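PDB 2PTM: hyperpolarization-activated (Ih) channel from Strongylocentrotus purpuratus, which probably forms a voltage-gated cation channel of the HCN family, of which this chain is the C-terminal C-linker and cyclic nucleotide-binding region with cAMP bound. Local coordinates for residues F116-M127 / A155-F166; K33-R41 / F96-Y104. One frame throughout, in Å; residues are numbered along the deposited sequence.

Contact 1 (F116-M127 / A155-F166); sequences FFIQQGIVDIIM and ASVKCETYCTLF. With CMP (adenosine-3',5'-cyclic-monophosphate), chain C.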
loop_
_atom_site.group_PDB
_atom_site.type_symbol
_atom_site.label_atom_id
_atom_site.label_comp_id
_atom_site.label_asym_id
_atom_site.label_seq_id
_atom_site.Cartn_x
_atom_site.Cartn_y
_atom_site.Cartn_z
ATOM N N PHE A 116 -1.201 13.751 -19.859
ATOM C CA PHE A 116 -1.135 15.047 -19.177
ATOM C C PHE A 116 -2.098 16.069 -19.757
ATOM O O PHE A 116 -2.216 16.192 -20.980
ATOM C CB PHE A 116 0.272 15.633 -19.292
ATOM C CG PHE A 116 1.351 14.733 -18.763
ATOM C CD1 PHE A 116 1.817 14.882 -17.461
ATOM C CD2 PHE A 116 1.905 13.744 -19.568
ATOM C CE1 PHE A 116 2.820 14.055 -16.971
ATOM C CE2 PHE A 116 2.897 12.911 -19.079
ATOM C CZ PHE A 116 3.355 13.063 -17.780
ATOM N N PHE A 117 -2.759 16.817 -18.880
ATOM C CA PHE A 117 -3.559 17.974 -19.277
ATOM C C PHE A 117 -2.810 19.214 -18.834
ATOM O O PHE A 117 -2.327 19.265 -17.701
ATOM C CB PHE A 117 -4.928 17.941 -18.593
ATOM C CG PHE A 117 -5.801 16.817 -19.060
ATOM C CD1 PHE A 117 -6.683 17.004 -20.114
ATOM C CD2 PHE A 117 -5.724 15.568 -18.465
ATOM C CE1 PHE A 117 -7.485 15.970 -20.555
ATOM C CE2 PHE A 117 -6.524 14.520 -18.905
ATOM C CZ PHE A 117 -7.404 14.722 -19.949
ATOM N N ILE A 118 -2.715 20.215 -19.709
ATOM C CA ILE A 118 -1.985 21.434 -19.376
ATOM C C ILE A 118 -2.910 22.454 -18.720
ATOM O O ILE A 118 -3.848 22.951 -19.349
ATOM C CB ILE A 118 -1.348 22.081 -20.626
ATOM C CG1 ILE A 118 -0.403 21.094 -21.326
ATOM C CG2 ILE A 118 -0.597 23.360 -20.258
ATOM C CD1 ILE A 118 0.189 21.634 -22.646
ATOM N N GLN A 119 -2.662 22.758 -17.451
ATOM C CA GLN A 119 -3.402 23.833 -16.812
ATOM C C GLN A 119 -2.780 25.127 -17.276
ATOM O O GLN A 119 -3.444 25.979 -17.876
ATOM C CB GLN A 119 -3.319 23.759 -15.298
ATOM C CG GLN A 119 -4.040 24.936 -14.620
ATOM C CD GLN A 119 -4.018 24.815 -13.127
ATOM O OE1 GLN A 119 -2.962 24.917 -12.499
ATOM N NE2 GLN A 119 -5.180 24.576 -12.541
ATOM N N GLN A 120 -1.486 25.268 -17.015
ATOM C CA GLN A 120 -0.769 26.441 -17.492
ATOM C C GLN A 120 0.630 26.099 -17.955
ATOM O O GLN A 120 1.306 25.285 -17.340
ATOM C CB GLN A 120 -0.735 27.522 -16.415
ATOM C CG GLN A 120 -1.951 28.438 -16.495
ATOM C CD GLN A 120 -1.844 29.632 -15.586
ATOM O OE1 GLN A 120 -1.789 30.775 -16.046
ATOM N NE2 GLN A 120 -1.819 29.379 -14.282
ATOM N N GLY A 121 1.053 26.714 -19.054
ATOM C CA GLY A 121 2.407 26.537 -19.521
ATOM C C GLY A 121 2.454 26.279 -21.014
ATOM O O GLY A 121 1.427 26.123 -21.675
ATOM N N ILE A 122 3.666 26.227 -21.536
ATOM C CA ILE A 122 3.882 25.966 -22.956
ATOM C C ILE A 122 4.885 24.832 -23.087
ATOM O O ILE A 122 5.932 24.856 -22.444
ATOM C CB ILE A 122 4.455 27.203 -23.654
ATOM C CG1 ILE A 122 3.460 28.365 -23.560
ATOM C CG2 ILE A 122 4.794 26.875 -25.093
ATOM C CD1 ILE A 122 4.007 29.678 -24.059
ATOM N N VAL A 123 4.557 23.832 -23.901
ATOM C CA VAL A 123 5.485 22.745 -24.189
ATOM C C VAL A 123 5.721 22.638 -25.693
ATOM O O VAL A 123 4.871 23.044 -26.491
ATOM C CB VAL A 123 4.978 21.383 -23.633
ATOM C CG1 VAL A 123 4.748 21.481 -22.142
ATOM C CG2 VAL A 123 3.698 20.959 -24.332
ATOM N N ASP A 124 6.891 22.122 -26.067
ATOM C CA ASP A 124 7.215 21.846 -27.463
ATOM C C ASP A 124 7.089 20.356 -27.719
ATOM O O ASP A 124 7.519 19.550 -26.893
ATOM C CB ASP A 124 8.653 22.262 -27.774
ATOM C CG ASP A 124 8.832 23.764 -27.832
ATOM O OD1 ASP A 124 7.854 24.492 -28.111
ATOM O OD2 ASP A 124 9.970 24.216 -27.611
ATOM N N ILE A 125 6.496 19.996 -28.858
ATOM C CA ILE A 125 6.444 18.611 -29.310
ATOM C C ILE A 125 7.608 18.396 -30.278
ATOM O O ILE A 125 7.650 19.008 -31.340
ATOM C CB ILE A 125 5.106 18.309 -30.034
ATOM C CG1 ILE A 125 3.906 18.709 -29.157
ATOM C CG2 ILE A 125 5.033 16.844 -30.464
ATOM C CD1 ILE A 125 3.896 18.076 -27.792
ATOM N N ILE A 126 8.554 17.538 -29.909
ATOM C CA ILE A 126 9.794 17.386 -30.665
ATOM C C ILE A 126 9.895 15.999 -31.293
ATOM O O ILE A 126 9.922 14.995 -30.584
ATOM C CB ILE A 126 11.023 17.618 -29.749
ATOM C CG1 ILE A 126 10.866 18.939 -28.979
ATOM C CG2 ILE A 126 12.324 17.560 -30.560
ATOM C CD1 ILE A 126 12.005 19.250 -28.031
ATOM N N MET A 127 9.949 15.943 -32.619
ATOM C CA MET A 127 10.018 14.667 -33.324
ATOM C C MET A 127 11.382 14.015 -33.139
ATOM O O MET A 127 12.324 14.653 -32.670
ATOM C CB MET A 127 9.710 14.853 -34.813
ATOM C CG MET A 127 8.348 15.469 -35.079
ATOM S SD MET A 127 7.060 14.752 -34.031
ATOM C CE MET A 127 7.124 13.023 -34.526
ATOM N N ALA A 155 6.849 11.049 -29.748
ATOM C CA ALA A 155 7.516 12.339 -29.817
ATOM C C ALA A 155 8.013 12.639 -28.420
ATOM O O ALA A 155 7.569 12.007 -27.467
ATOM C CB ALA A 155 6.532 13.420 -30.267
ATOM N N SER A 156 8.938 13.584 -28.284
ATOM C CA SER A 156 9.292 14.070 -26.952
ATOM C C SER A 156 8.483 15.324 -26.641
ATOM O O SER A 156 7.997 16.001 -27.552
ATOM C CB SER A 156 10.791 14.366 -26.858
ATOM O OG SER A 156 11.560 13.218 -27.181
ATOM N N VAL A 157 8.317 15.628 -25.355
ATOM C CA VAL A 157 7.613 16.839 -24.960
ATOM C C VAL A 157 8.486 17.576 -23.961
ATOM O O VAL A 157 8.832 17.025 -22.914
ATOM C CB VAL A 157 6.254 16.512 -24.321
ATOM C CG1 VAL A 157 5.511 17.802 -23.922
ATOM C CG2 VAL A 157 5.407 15.655 -25.288
ATOM N N LYS A 158 8.843 18.814 -24.296
ATOM C CA LYS A 158 9.790 19.589 -23.500
ATOM C C LYS A 158 9.153 20.892 -23.065
ATOM O O LYS A 158 8.596 21.611 -23.885
ATOM C CB LYS A 158 11.047 19.888 -24.323
ATOM C CG LYS A 158 12.189 20.577 -23.570
ATOM C CD LYS A 158 13.384 20.764 -24.509
ATOM C CE LYS A 158 14.630 21.265 -23.760
ATOM N NZ LYS A 158 15.725 21.626 -24.704
ATOM N N CYS A 159 9.249 21.207 -21.776
ATOM C CA CYS A 159 8.683 22.447 -21.255
ATOM C C CYS A 159 9.460 23.687 -21.701
ATOM O O CYS A 159 10.687 23.736 -21.586
ATOM C CB CYS A 159 8.669 22.416 -19.734
ATOM S SG CYS A 159 7.625 21.139 -19.062
ATOM N N GLU A 160 8.740 24.699 -22.176
ATOM C CA GLU A 160 9.353 25.983 -22.488
ATOM C C GLU A 160 9.321 26.867 -21.242
ATOM O O GLU A 160 10.257 27.605 -20.989
ATOM C CB GLU A 160 8.636 26.683 -23.656
ATOM C CG GLU A 160 8.886 26.074 -25.024
ATOM C CD GLU A 160 10.183 26.559 -25.647
ATOM O OE1 GLU A 160 10.160 26.945 -26.831
ATOM O OE2 GLU A 160 11.221 26.569 -24.945
ATOM N N THR A 161 8.242 26.771 -20.465
ATOM C CA THR A 161 8.027 27.628 -19.307
ATOM C C THR A 161 7.877 26.714 -18.102
ATOM O O THR A 161 7.987 25.502 -18.239
ATOM C CB THR A 161 6.721 28.419 -19.455
ATOM O OG1 THR A 161 5.619 27.503 -19.505
ATOM C CG2 THR A 161 6.719 29.259 -20.737
ATOM N N TYR A 162 7.638 27.279 -16.924
ATOM C CA TYR A 162 7.112 26.467 -15.834
ATOM C C TYR A 162 5.765 25.934 -16.311
ATOM O O TYR A 162 4.998 26.670 -16.936
ATOM C CB TYR A 162 6.928 27.305 -14.561
ATOM C CG TYR A 162 8.145 27.291 -13.672
ATOM C CD1 TYR A 162 9.215 28.137 -13.919
ATOM C CD2 TYR A 162 8.231 26.409 -12.595
ATOM C CE1 TYR A 162 10.340 28.118 -13.112
ATOM C CE2 TYR A 162 9.343 26.373 -11.792
ATOM C CZ TYR A 162 10.400 27.231 -12.054
ATOM O OH TYR A 162 11.512 27.202 -11.255
ATOM N N CYS A 163 5.472 24.669 -16.020
ATOM C CA CYS A 163 4.209 24.070 -16.443
ATOM C C CYS A 163 3.511 23.436 -15.267
ATOM O O CYS A 163 4.130 22.724 -14.482
ATOM C CB CYS A 163 4.427 23.008 -17.529
ATOM S SG CYS A 163 4.981 23.717 -19.102
ATOM N N THR A 164 2.223 23.709 -15.149
ATOM C CA THR A 164 1.404 23.017 -14.176
ATOM C C THR A 164 0.492 22.095 -14.968
ATOM O O THR A 164 -0.262 22.539 -15.836
ATOM C CB THR A 164 0.612 24.004 -13.319
ATOM O OG1 THR A 164 -0.153 24.857 -14.174
ATOM C CG2 THR A 164 1.562 24.870 -12.515
ATOM N N LEU A 165 0.598 20.807 -14.679
ATOM C CA LEU A 165 -0.092 19.767 -15.433
ATOM C C LEU A 165 -0.952 18.942 -14.489
ATOM O O LEU A 165 -0.721 18.929 -13.268
ATOM C CB LEU A 165 0.932 18.829 -16.092
ATOM C CG LEU A 165 2.051 19.490 -16.895
ATOM C CD1 LEU A 165 3.036 18.447 -17.410
ATOM C CD2 LEU A 165 1.439 20.277 -18.046
ATOM N N PHE A 166 -1.942 18.253 -15.046
ATOM C CA PHE A 166 -2.678 17.243 -14.299
ATOM C C PHE A 166 -2.575 15.952 -15.072
ATOM O O PHE A 166 -2.960 15.901 -16.247
ATOM C CB PHE A 166 -4.138 17.653 -14.137
ATOM C CG PHE A 166 -4.334 18.767 -13.151
ATOM C CD1 PHE A 166 -4.556 18.488 -11.811
ATOM C CD2 PHE A 166 -4.262 20.087 -13.555
ATOM C CE1 PHE A 166 -4.737 19.514 -10.895
ATOM C CE2 PHE A 166 -4.433 21.122 -12.644
ATOM C CZ PHE A 166 -4.663 20.836 -11.313
HETATM P P CMP C . 2.582 10.141 -26.814
HETATM O O1P CMP C . 3.161 9.405 -28.063
HETATM O O2P CMP C . 1.976 9.327 -25.772
HETATM O "O5'" CMP C . 3.829 11.068 -26.398
HETATM C "C5'" CMP C . 4.175 12.300 -26.987
HETATM C "C4'" CMP C . 2.970 13.196 -27.237
HETATM O "O4'" CMP C . 3.163 14.268 -28.152
HETATM C "C3'" CMP C . 1.943 12.367 -27.970
HETATM O "O3'" CMP C . 1.495 11.167 -27.441
HETATM C "C2'" CMP C . 0.860 13.349 -28.421
HETATM O "O2'" CMP C . 0.109 13.757 -27.287
HETATM C "C1'" CMP C . 1.830 14.546 -28.709
HETATM N N9 CMP C . 1.985 14.780 -30.115
HETATM C C8 CMP C . 2.709 14.029 -31.075
HETATM N N7 CMP C . 2.671 14.580 -32.299
HETATM C C5 CMP C . 1.878 15.725 -32.161
HETATM C C6 CMP C . 1.424 16.739 -33.053
HETATM N N6 CMP C . 1.789 16.722 -34.375
HETATM N N1 CMP C . 0.622 17.735 -32.568
HETATM C C2 CMP C . 0.299 17.736 -31.255
HETATM N N3 CMP C . 0.653 16.858 -30.292
HETATM C C4 CMP C . 1.451 15.879 -30.781
HETATM O O HOH W 1 -1.546 27.055 -12.970
HETATM O O HOH W 2 10.796 23.479 -24.841
HETATM O O HOH W 3 11.979 13.153 -29.924
#

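Contact 2 (K33-R41 / F96-Y104); sequences KILDYYEYR and FEVFQPADY. With NCO (cobalt hexammine(III)), chain B.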
loop_
_atom_site.group_PDB
_atom_site.type_symbol
_atom_site.label_atom_id
_atom_site.label_comp_id
_atom_site.label_asym_id
_atom_site.label_seq_id
_atom_site.Cartn_x
_atom_site.Cartn_y
_atom_site.Cartn_z
ATOM N N LYS A 33 17.786 24.395 -8.613
ATOM C CA LYS A 33 16.621 23.905 -9.345
ATOM C C LYS A 33 15.569 23.388 -8.370
ATOM O O LYS A 33 14.372 23.671 -8.505
ATOM C CB LYS A 33 17.015 22.795 -10.318
ATOM C CG LYS A 33 15.825 22.180 -11.056
ATOM C CD LYS A 33 16.246 21.219 -12.162
ATOM C CE LYS A 33 15.040 20.879 -13.078
ATOM N NZ LYS A 33 15.188 19.558 -13.718
ATOM N N ILE A 34 16.030 22.634 -7.381
ATOM C CA ILE A 34 15.144 22.061 -6.375
ATOM C C ILE A 34 14.505 23.137 -5.500
ATOM O O ILE A 34 13.297 23.126 -5.284
ATOM C CB ILE A 34 15.895 21.025 -5.539
ATOM C CG1 ILE A 34 16.277 19.857 -6.446
ATOM C CG2 ILE A 34 15.051 20.554 -4.354
ATOM C CD1 ILE A 34 17.276 18.893 -5.842
ATOM N N LEU A 35 15.303 24.080 -5.011
ATOM C CA LEU A 35 14.750 25.176 -4.204
ATOM C C LEU A 35 13.754 26.013 -5.006
ATOM O O LEU A 35 12.698 26.381 -4.492
ATOM C CB LEU A 35 15.867 26.056 -3.641
ATOM C CG LEU A 35 16.818 25.340 -2.678
ATOM C CD1 LEU A 35 17.964 26.265 -2.259
ATOM C CD2 LEU A 35 16.057 24.839 -1.444
ATOM N N ASP A 36 14.082 26.309 -6.264
ATOM C CA ASP A 36 13.154 27.030 -7.148
ATOM C C ASP A 36 11.840 26.272 -7.339
ATOM O O ASP A 36 10.752 26.872 -7.433
ATOM C CB ASP A 36 13.776 27.244 -8.527
ATOM C CG ASP A 36 14.900 28.253 -8.516
ATOM O OD1 ASP A 36 15.194 28.820 -7.449
ATOM O OD2 ASP A 36 15.498 28.471 -9.588
ATOM N N TYR A 37 11.942 24.954 -7.447
ATOM C CA TYR A 37 10.745 24.120 -7.585
ATOM C C TYR A 37 9.849 24.222 -6.344
ATOM O O TYR A 37 8.642 24.435 -6.461
ATOM C CB TYR A 37 11.122 22.653 -7.880
ATOM C CG TYR A 37 9.933 21.704 -7.903
ATOM C CD1 TYR A 37 9.317 21.349 -9.101
ATOM C CD2 TYR A 37 9.412 21.181 -6.723
ATOM C CE1 TYR A 37 8.229 20.477 -9.123
ATOM C CE2 TYR A 37 8.321 20.313 -6.739
ATOM C CZ TYR A 37 7.739 19.966 -7.937
ATOM O OH TYR A 37 6.656 19.113 -7.937
ATOM N N TYR A 38 10.428 24.083 -5.154
ATOM C CA TYR A 38 9.613 24.156 -3.937
ATOM C C TYR A 38 8.964 25.519 -3.809
ATOM O O TYR A 38 7.802 25.625 -3.427
ATOM C CB TYR A 38 10.436 23.860 -2.682
ATOM C CG TYR A 38 10.531 22.385 -2.351
ATOM C CD1 TYR A 38 11.583 21.617 -2.822
ATOM C CD2 TYR A 38 9.560 21.761 -1.574
ATOM C CE1 TYR A 38 11.670 20.266 -2.531
ATOM C CE2 TYR A 38 9.640 20.409 -1.277
ATOM C CZ TYR A 38 10.702 19.671 -1.756
ATOM O OH TYR A 38 10.803 18.331 -1.470
ATOM N N GLU A 39 9.721 26.566 -4.118
ATOM C CA GLU A 39 9.187 27.914 -4.017
ATOM C C GLU A 39 8.052 28.098 -5.014
ATOM O O GLU A 39 6.998 28.635 -4.677
ATOM C CB GLU A 39 10.265 28.968 -4.278
ATOM C CG GLU A 39 9.704 30.394 -4.181
ATOM C CD GLU A 39 10.681 31.455 -4.641
ATOM O OE1 GLU A 39 11.298 31.278 -5.709
ATOM O OE2 GLU A 39 10.830 32.472 -3.935
ATOM N N TYR A 40 8.269 27.653 -6.247
ATOM C CA TYR A 40 7.268 27.838 -7.299
ATOM C C TYR A 40 5.997 27.058 -7.008
ATOM O O TYR A 40 4.881 27.574 -7.152
ATOM C CB TYR A 40 7.805 27.423 -8.673
ATOM C CG TYR A 40 6.805 27.696 -9.774
ATOM C CD1 TYR A 40 6.818 28.901 -10.475
ATOM C CD2 TYR A 40 5.822 26.769 -10.092
ATOM C CE1 TYR A 40 5.885 29.156 -11.482
ATOM C CE2 TYR A 40 4.892 27.018 -11.088
ATOM C CZ TYR A 40 4.930 28.209 -11.780
ATOM O OH TYR A 40 3.995 28.449 -12.768
ATOM N N ARG A 41 6.163 25.802 -6.617
ATOM C CA ARG A 41 5.005 24.942 -6.424
ATOM C C ARG A 41 4.229 25.289 -5.167
ATOM O O ARG A 41 3.003 25.386 -5.204
ATOM C CB ARG A 41 5.395 23.472 -6.378
ATOM C CG ARG A 41 4.179 22.599 -6.158
ATOM C CD ARG A 41 4.470 21.127 -6.297
ATOM N NE ARG A 41 3.305 20.329 -5.917
ATOM C CZ ARG A 41 3.265 19.003 -5.960
ATOM N NH1 ARG A 41 4.322 18.319 -6.381
ATOM N NH2 ARG A 41 2.167 18.361 -5.593
ATOM N N PHE A 96 -1.882 16.388 -9.673
ATOM C CA PHE A 96 -1.195 17.650 -9.960
ATOM C C PHE A 96 0.309 17.429 -10.097
ATOM O O PHE A 96 0.922 16.746 -9.275
ATOM C CB PHE A 96 -1.471 18.640 -8.835
ATOM C CG PHE A 96 -0.885 20.000 -9.061
ATOM C CD1 PHE A 96 -1.292 20.774 -10.131
ATOM C CD2 PHE A 96 0.063 20.512 -8.193
ATOM C CE1 PHE A 96 -0.766 22.038 -10.333
ATOM C CE2 PHE A 96 0.591 21.783 -8.387
ATOM C CZ PHE A 96 0.181 22.541 -9.463
ATOM N N GLU A 97 0.906 17.992 -11.139
ATOM C CA GLU A 97 2.349 17.875 -11.341
ATOM C C GLU A 97 2.859 19.224 -11.789
ATOM O O GLU A 97 2.148 19.955 -12.474
ATOM C CB GLU A 97 2.687 16.813 -12.408
ATOM C CG GLU A 97 2.349 15.367 -11.989
ATOM C CD GLU A 97 2.887 14.324 -12.951
ATOM O OE1 GLU A 97 4.005 14.506 -13.476
ATOM O OE2 GLU A 97 2.193 13.315 -13.178
ATOM N N VAL A 98 4.082 19.559 -11.399
ATOM C CA VAL A 98 4.707 20.791 -11.864
ATOM C C VAL A 98 6.032 20.417 -12.492
ATOM O O VAL A 98 6.757 19.576 -11.944
ATOM C CB VAL A 98 4.956 21.786 -10.695
ATOM C CG1 VAL A 98 5.944 22.868 -11.118
ATOM C CG2 VAL A 98 3.647 22.412 -10.226
ATOM N N PHE A 99 6.334 21.024 -13.643
ATOM C CA PHE A 99 7.626 20.877 -14.304
ATOM C C PHE A 99 8.243 22.258 -14.581
ATOM O O PHE A 99 7.549 23.284 -14.571
ATOM C CB PHE A 99 7.499 20.077 -15.619
ATOM C CG PHE A 99 7.241 18.598 -15.424
ATOM C CD1 PHE A 99 8.295 17.680 -15.434
ATOM C CD2 PHE A 99 5.949 18.122 -15.255
ATOM C CE1 PHE A 99 8.074 16.327 -15.256
ATOM C CE2 PHE A 99 5.706 16.759 -15.078
ATOM C CZ PHE A 99 6.777 15.855 -15.081
ATOM N N GLN A 100 9.550 22.263 -14.829
ATOM C CA GLN A 100 10.335 23.484 -14.978
ATOM C C GLN A 100 10.835 23.655 -16.405
ATOM O O GLN A 100 10.880 22.694 -17.165
ATOM C CB GLN A 100 11.522 23.448 -14.007
ATOM C CG GLN A 100 11.092 23.683 -12.552
ATOM C CD GLN A 100 12.160 23.334 -11.550
ATOM O OE1 GLN A 100 12.523 22.170 -11.405
ATOM N NE2 GLN A 100 12.661 24.344 -10.827
ATOM N N PRO A 101 11.213 24.889 -16.777
ATOM C CA PRO A 101 11.722 25.164 -18.123
ATOM C C PRO A 101 12.816 24.177 -18.535
ATOM O O PRO A 101 13.705 23.879 -17.728
ATOM C CB PRO A 101 12.302 26.573 -17.986
ATOM C CG PRO A 101 11.483 27.202 -16.944
ATOM C CD PRO A 101 11.117 26.116 -15.966
ATOM N N ALA A 102 12.711 23.672 -19.766
ATOM C CA ALA A 102 13.649 22.711 -20.347
ATOM C C ALA A 102 13.503 21.256 -19.849
ATOM O O ALA A 102 14.194 20.363 -20.338
ATOM C CB ALA A 102 15.111 23.213 -20.234
ATOM N N ASP A 103 12.609 21.007 -18.891
ATOM C CA ASP A 103 12.328 19.630 -18.470
ATOM C C ASP A 103 11.706 18.830 -19.611
ATOM O O ASP A 103 10.791 19.306 -20.282
ATOM C CB ASP A 103 11.344 19.590 -17.299
ATOM C CG ASP A 103 11.993 19.864 -15.963
ATOM O OD1 ASP A 103 13.239 19.992 -15.904
ATOM O OD2 ASP A 103 11.241 19.945 -14.965
ATOM N N TYR A 104 12.182 17.607 -19.810
ATOM C CA TYR A 104 11.494 16.672 -20.696
ATOM C C TYR A 104 10.438 15.895 -19.917
ATOM O O TYR A 104 10.761 15.025 -19.117
ATOM C CB TYR A 104 12.482 15.709 -21.358
ATOM C CG TYR A 104 13.261 16.333 -22.487
ATOM C CD1 TYR A 104 12.788 16.293 -23.793
ATOM C CD2 TYR A 104 14.466 16.968 -22.247
ATOM C CE1 TYR A 104 13.501 16.870 -24.825
ATOM C CE2 TYR A 104 15.184 17.542 -23.265
ATOM C CZ TYR A 104 14.703 17.495 -24.548
ATOM O OH TYR A 104 15.439 18.085 -25.542
HETATM CO CO NCO B . 15.038 32.318 -5.274
HETATM N N1 NCO B . 13.928 32.894 -3.517
HETATM N N2 NCO B . 16.036 34.242 -5.294
HETATM N N3 NCO B . 16.734 31.394 -4.170
HETATM N N4 NCO B . 13.314 33.183 -6.634
HETATM N N5 NCO B . 16.110 31.779 -7.076
HETATM N N6 NCO B . 13.973 30.364 -5.207
HETATM O O HOH W 4 5.493 17.505 -9.963
HETATM O O HOH W 5 3.637 15.843 -8.445
#

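Contact 1 (F116-M127 / A155-F166)
This contact is part of the beta roll of the cyclic nucleotide-binding domain. Two antiparallel strand pairs make it: Phe117 and Ile118 face Phe166 and Leu165, while Val123 to Ile126 run against Ser156 to Cys159. A classic beta bulge interrupts the first pair, because Gln119 and Gln120 both face Thr164. Thr164 O is gripped twice, by Gln119 N at 2.9 Å and by Gln120 N at 3.2 Å. A water joins Gln119 OE1, Gln120 NE2 and Thr164 OG1. The Gln119 amide stands 83° from the plane of the Phe166 ring, and its NE2 meets the ring edge 3.5 Å from Phe166 CE2. Further on, Thr161 OG1 accepts a bond from Ile122 N (3.1 Å) and donates to Tyr162 O. With chi1 at 63°, OG1 sits between its own backbone N and carbonyl carbon and serves both partners. A valine here would probably leave the Ile122 N-H without this acceptor and the Tyr162 carbonyl without its donor. Asp124 OD1 is hydrogen-bonded to Ser135 OG, but Asp124 OD2 lies only 2.8 Å from Glu160 OE1, a closeness of like charges that may favour protonation of one carboxylate. On the cAMP side, Ile125 and Val157 lie side by side, with Ile125 CD1 3.8 Å from Val157 CG2. Ile125 CG2 touches the purine at N9 (3.7 Å).

Contact 2 (K33-R41 / F96-Y104)
Gln100 reaches the helix backbone: its NE2 donates a nearly straight bond (166°) to Lys33 O at 3.0 Å. Lys33 O also takes the helical bond from Tyr37 N, so two donors hold it. Gln100 OE1 is buried without a polar partner and lies 3.3 Å from Lys33 CG. The extended Lys33 chain runs past this amide to a salt bridge: Lys33 NZ is 3.0 Å from Asp103 OD1, which it meets on the syn side. Tyr37 turns its ring edge to the strand, CE1 being 3.3 Å from Val98 O. Val98 CG1 packs on Tyr40 CD2. Arg41 NE meets the edge of the Phe96 ring, 3.9 Å from CE2, with the guanidinium and ring planes 75° apart.

A second shell sets these groups. Arg41 NH1 donates to Tyr37 OH (2.9 Å), and a water links that hydroxyl to Val98 N. Asp103 OD2 accepts from Gln100 N across a type II turn. Gln100 NE2 is also hydrogen-bonded to Tyr162 OH, and Asp63 of the second subunit forms another salt bridge with Lys33. Separately, ammine nitrogens of cobalt hexammine hydrogen-bond to the Asp36 and Glu39 carboxylates. The arrangement is a C-linker helix docked on strand 95-99 of the cyclic nucleotide-binding beta roll.

Both segments of contact 2 precede those of contact 1 along the chain, and the contact centres lie about 12 Å apart. They share one antiparallel sheet, in which strand 95-99 of contact 2 neighbours strand 163-169 of contact 1. Leu165 N and Glu97 O, 2.8 Å apart, are a probable hydrogen bond between these strands. Cys159 O, at the end of strand 156-159, probably accepts from Ala102 N of the turn after strand 95-99 (2.7 Å). Tyr162 also stacks on Tyr40 of helix 28-42. Segments 116-127 and 155-166 pass from the shared sheet to the one lining the cAMP pocket. The two contacts thus join C-linker and pocket through the beta roll, consistent with cyclic nucleotide control in this channel family.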